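Local coordinates for protein acetyl-CoA acetyltransferase (Elizabethkingia anophelis NUHP1, PDB 6BN2) that probably catalyses the thiolase condensation of two acetyl-CoA molecules to acetoacetyl-CoA, the reaction of an acetyl-CoA C-acetyltransferase, at residues Ser16-Pro21 with Leu46-Leu51; Val265-Glu270 with Leu275-Leu280. One frame throughout, in Å; residues are numbered along the deposited sequence.

In the fold
Contact 1 and contact 2 have centres about 13 Å apart, and both reach the same mixed sheet, in which strands 12-24 and 258-268 are antiparallel neighbours. Contact 1 sets the end of helix 34-48 against strand 12-24; contact 2 folds the chain after strand 258-268 back onto that strand. A probable hydrogen bond of 3.0 Å from Val-265 N to Ser-16 O ties the two strands. Leu-51 joins the apolar clusters: its CD1 lies 3.8 Å from Met-267 CE and, equally, 3.8 Å from Leu-275 CD1. Leu-280 CD1 packs 3.6 Å from Ser-16 CA. Both contacts lie away from the acetylated Cys-96, the predicted acyl-carrying nucleophile, and from the calcium-binding residues.

Contact 1 of 2, residues Ser16-Pro21 with Leu46-Leu51; sequences SAVRTP and LDKINL
Lys-48 reaches Val-18 with one bend: CG starts beside the backbone N (chi1 -75°), the chain bends at chi2 (-77°) and is extended beyond. Val-18 presents a single methyl, CG1, to two methylenes, 3.7 Å from Lys-48 CG and 3.9 Å from Lys-48 CE. The two side chains cross obliquely, and the lysine lends its aliphatic part to the cover while NZ runs on to a salt bridge with Glu-204.

One residue further on, both branches of Ile-49 meet Ser-16. CG1 stands between the backbone N and carbonyl carbon (chi1 50°), and from there CD1 comes within 3.9 Å of Ser-16 OG; Ile-49 CG2 lies 4.0 Å from Ser-16 CB. Ser-16 was modelled in two conformers; in the one described, OG bonds to the carbonyl of Ala-45 on the same helix, a polar anchor beside the otherwise apolar contact.

A Schellman motif ends the helix. Leu-46 O accepts both Leu-51 N at 3.1 Å and Ile-49 N at 3.2 Å. Asn-50, the C-prime residue with positive phi, turns the chain out of the helix, and its N makes the motif's second, weak bond to Asp-47 O.

Strand alternation divides the surroundings. Ser-16 and Val-18 look toward the C-terminal end of helix 34-48, whereas Ala-17 points away from it and packs on Val-367 and Ile-370 of helix 358-375. Strand 12-24 thus runs between a helix of the N-terminal part and one of the C-terminal part, and Val-18 is held in the sheet by backbone bonding to Ala-263 of strand 258-268.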
# COMPACT_ATOMS: atom_id res chain seq x y z
N SER A 16 -2.57 -20.38 -9.51
CA SER A 16 -2.88 -20.99 -8.22
C SER A 16 -3.55 -19.93 -7.36
O SER A 16 -3.40 -18.73 -7.58
CB SER A 16 -1.63 -21.54 -7.53
OG SER A 16 -0.74 -20.49 -7.22
N ALA A 17 -4.32 -20.40 -6.38
CA ALA A 17 -5.14 -19.50 -5.55
C ALA A 17 -5.51 -20.23 -4.27
O ALA A 17 -6.19 -21.26 -4.33
CB ALA A 17 -6.40 -19.07 -6.32
N VAL A 18 -5.07 -19.71 -3.12
CA VAL A 18 -5.33 -20.39 -1.85
C VAL A 18 -5.63 -19.36 -0.77
O VAL A 18 -5.43 -18.15 -0.94
CB VAL A 18 -4.16 -21.28 -1.38
CG1 VAL A 18 -3.77 -22.30 -2.44
CG2 VAL A 18 -2.94 -20.39 -1.00
N ARG A 19 -6.12 -19.86 0.37
CA ARG A 19 -6.37 -19.00 1.52
C ARG A 19 -6.14 -19.80 2.79
O ARG A 19 -6.32 -21.02 2.79
CB ARG A 19 -7.80 -18.46 1.53
CG ARG A 19 -8.87 -19.59 1.65
CD ARG A 19 -10.21 -18.92 1.72
NE ARG A 19 -11.37 -19.78 1.99
CZ ARG A 19 -11.85 -20.01 3.20
NH1 ARG A 19 -11.22 -19.56 4.29
NH2 ARG A 19 -12.97 -20.71 3.34
N THR A 20 -5.76 -19.12 3.88
CA THR A 20 -5.84 -19.75 5.19
C THR A 20 -7.31 -19.90 5.59
O THR A 20 -8.18 -19.21 5.05
CB THR A 20 -5.09 -18.92 6.25
OG1 THR A 20 -5.81 -17.71 6.53
CG2 THR A 20 -3.68 -18.54 5.79
N PRO A 21 -7.61 -20.77 6.56
CA PRO A 21 -8.90 -20.63 7.23
C PRO A 21 -8.93 -19.29 7.95
O PRO A 21 -7.89 -18.68 8.22
CB PRO A 21 -8.94 -21.81 8.22
CG PRO A 21 -7.66 -22.62 7.99
CD PRO A 21 -6.71 -21.67 7.30
N LEU A 46 2.42 -21.31 -3.88
CA LEU A 46 3.55 -21.88 -4.61
C LEU A 46 3.52 -23.41 -4.59
O LEU A 46 3.78 -24.06 -5.61
CB LEU A 46 4.87 -21.40 -4.01
CG LEU A 46 5.09 -19.89 -4.04
CD1 LEU A 46 6.39 -19.55 -3.29
CD2 LEU A 46 5.13 -19.39 -5.46
N ASP A 47 3.21 -23.98 -3.42
CA ASP A 47 3.25 -25.43 -3.26
C ASP A 47 2.21 -26.13 -4.13
O ASP A 47 2.45 -27.27 -4.57
CB ASP A 47 3.02 -25.79 -1.78
CG ASP A 47 4.27 -25.57 -0.91
OD1 ASP A 47 5.38 -25.38 -1.44
OD2 ASP A 47 4.12 -25.61 0.34
N LYS A 48 1.06 -25.50 -4.38
CA LYS A 48 0.01 -26.13 -5.19
C LYS A 48 0.49 -26.46 -6.59
O LYS A 48 0.00 -27.43 -7.20
CB LYS A 48 -1.22 -25.21 -5.31
CG LYS A 48 -2.08 -25.12 -4.06
CD LYS A 48 -2.96 -26.36 -3.89
CE LYS A 48 -3.86 -26.23 -2.65
NZ LYS A 48 -4.69 -27.46 -2.43
N ILE A 49 1.41 -25.67 -7.13
CA ILE A 49 1.91 -25.86 -8.48
C ILE A 49 3.39 -26.20 -8.51
O ILE A 49 4.01 -26.16 -9.57
CB ILE A 49 1.61 -24.62 -9.35
CG1 ILE A 49 2.08 -23.34 -8.63
CG2 ILE A 49 0.11 -24.52 -9.61
CD1 ILE A 49 2.03 -22.09 -9.50
N ASN A 50 3.97 -26.54 -7.35
CA ASN A 50 5.38 -26.90 -7.23
C ASN A 50 6.27 -25.86 -7.91
O ASN A 50 7.22 -26.20 -8.61
CB ASN A 50 5.64 -28.30 -7.80
CG ASN A 50 6.97 -28.87 -7.34
OD1 ASN A 50 7.48 -28.53 -6.27
ND2 ASN A 50 7.54 -29.75 -8.16
N LEU A 51 5.97 -24.59 -7.68
CA LEU A 51 6.66 -23.53 -8.41
C LEU A 51 7.99 -23.18 -7.74
O LEU A 51 8.04 -22.96 -6.53
CB LEU A 51 5.78 -22.27 -8.49
CG LEU A 51 6.37 -21.13 -9.34
CD1 LEU A 51 6.52 -21.53 -10.80
CD2 LEU A 51 5.50 -19.89 -9.22

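Contact 2 of 2, residues Val265-Glu270 with Leu275-Leu280; sequences VLMSKE and LGLKPL
Met-267 rests its terminal methyl on the neighbouring CD1 methyls of Leu-275 and Leu-277. CE is 3.6 Å from Leu-275 CD1 and 3.7 Å from Leu-277 CD1, and the two leucine methyls lie close enough to each other for the three to form a compact triangle. The sulfur sits one step back, 3.9 Å from Leu-277 CD1 and 4.0 Å from Leu-275 CD1, so both leucines touch the end of the chain and not its base. Met-267 is stretched beyond CG (chi2 -178°, chi3 -173°), which gives it the length to reach across from the strand, and it meets each leucine at roughly a right angle.

Next come the parts that bring the leucines there. Between them Gly-276 has positive phi (71°) and closes the short helix 269-274 with a Schellman motif; the chain reverses there, and the side chains of Leu-275 and Leu-277 on either side of the glycine both start toward the strand. At the other end of that helix Ser-268 is the N-cap: its OG bonds to Lys-271 N and also to Glu-116 OE1. Leu-51 adds a further apolar wall against Met-267 and Leu-275, while backbone bonding to Phe-13 secures Met-267 in the sheet.

Topologically this is a short helical connection, capped at both ends of its helix, from strand 258-268 to strand 281-290. Those strands flank strand 12-24 and run antiparallel to it; as in the thiolase fold, with its two similar halves, the connection is where the last strand of the first half passes into the first strand of the second.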
# COMPACT_ATOMS: atom_id res chain seq x y z
N VAL A 265 -1.17 -16.74 -7.53
CA VAL A 265 -0.05 -16.57 -8.45
C VAL A 265 -0.62 -16.27 -9.83
O VAL A 265 -1.47 -17.02 -10.32
CB VAL A 265 0.85 -17.81 -8.50
CG1 VAL A 265 1.95 -17.57 -9.54
CG2 VAL A 265 1.49 -18.10 -7.12
N LEU A 266 -0.17 -15.16 -10.42
CA LEU A 266 -0.56 -14.71 -11.75
C LEU A 266 0.59 -14.93 -12.72
O LEU A 266 1.76 -14.73 -12.36
CB LEU A 266 -0.91 -13.22 -11.73
CG LEU A 266 -2.36 -12.78 -11.57
CD1 LEU A 266 -3.07 -13.52 -10.50
CD2 LEU A 266 -2.39 -11.27 -11.32
N MET A 267 0.27 -15.28 -13.97
CA MET A 267 1.30 -15.49 -14.97
C MET A 267 0.83 -15.04 -16.33
O MET A 267 -0.37 -15.08 -16.64
CB MET A 267 1.71 -16.97 -15.10
CG MET A 267 2.63 -17.45 -14.02
SD MET A 267 3.12 -19.15 -14.27
CE MET A 267 3.98 -19.41 -12.71
N SER A 268 1.79 -14.67 -17.16
CA SER A 268 1.55 -14.53 -18.59
C SER A 268 1.33 -15.90 -19.23
O SER A 268 1.70 -16.95 -18.69
CB SER A 268 2.72 -13.84 -19.27
OG SER A 268 3.87 -14.69 -19.25
N LYS A 269 0.73 -15.88 -20.42
CA LYS A 269 0.56 -17.10 -21.20
C LYS A 269 1.90 -17.76 -21.49
O LYS A 269 2.07 -18.98 -21.33
CB LYS A 269 -0.17 -16.78 -22.51
CG LYS A 269 -0.37 -17.98 -23.44
CD LYS A 269 -1.35 -17.63 -24.55
CE LYS A 269 -1.51 -18.77 -25.55
NZ LYS A 269 -0.28 -18.94 -26.36
N GLU A 270 2.88 -16.96 -21.92
CA GLU A 270 4.17 -17.51 -22.30
C GLU A 270 4.83 -18.19 -21.11
O GLU A 270 5.37 -19.30 -21.23
CB GLU A 270 5.05 -16.40 -22.87
CG GLU A 270 6.42 -16.84 -23.31
CD GLU A 270 7.25 -15.67 -23.81
OE1 GLU A 270 6.67 -14.59 -24.05
OE2 GLU A 270 8.48 -15.82 -23.94
N LEU A 275 6.36 -23.36 -18.31
CA LEU A 275 6.42 -24.15 -17.09
C LEU A 275 5.50 -25.36 -17.12
O LEU A 275 5.49 -26.14 -16.16
CB LEU A 275 6.08 -23.28 -15.87
CG LEU A 275 7.09 -22.16 -15.60
CD1 LEU A 275 6.53 -21.21 -14.56
CD2 LEU A 275 8.42 -22.76 -15.15
N GLY A 276 4.71 -25.54 -18.18
CA GLY A 276 3.79 -26.66 -18.25
C GLY A 276 2.61 -26.56 -17.31
O GLY A 276 2.05 -27.60 -16.93
N LEU A 277 2.20 -25.35 -16.92
CA LEU A 277 1.14 -25.16 -15.94
C LEU A 277 -0.19 -24.91 -16.65
O LEU A 277 -0.27 -24.08 -17.56
CB LEU A 277 1.45 -23.99 -15.00
CG LEU A 277 2.68 -24.20 -14.11
CD1 LEU A 277 3.01 -22.91 -13.36
CD2 LEU A 277 2.46 -25.34 -13.14
N LYS A 278 -1.22 -25.62 -16.24
CA LYS A 278 -2.55 -25.30 -16.73
C LYS A 278 -3.20 -24.26 -15.83
O LYS A 278 -3.26 -24.47 -14.61
CB LYS A 278 -3.43 -26.54 -16.78
CG LYS A 278 -4.87 -26.25 -17.18
CD LYS A 278 -5.67 -27.54 -17.39
CE LYS A 278 -7.11 -27.22 -17.79
NZ LYS A 278 -7.91 -28.45 -18.00
N PRO A 279 -3.68 -23.14 -16.36
CA PRO A 279 -4.28 -22.11 -15.50
C PRO A 279 -5.60 -22.56 -14.90
O PRO A 279 -6.35 -23.35 -15.48
CB PRO A 279 -4.48 -20.93 -16.46
CG PRO A 279 -4.66 -21.58 -17.79
CD PRO A 279 -3.72 -22.77 -17.79
N LEU A 280 -5.90 -22.01 -13.71
CA LEU A 280 -7.22 -22.19 -13.11
C LEU A 280 -8.26 -21.33 -13.81
O LEU A 280 -9.39 -21.78 -14.05
CB LEU A 280 -7.17 -21.82 -11.62
CG LEU A 280 -6.17 -22.58 -10.75
CD1 LEU A 280 -6.19 -22.02 -9.34
CD2 LEU A 280 -6.53 -24.07 -10.76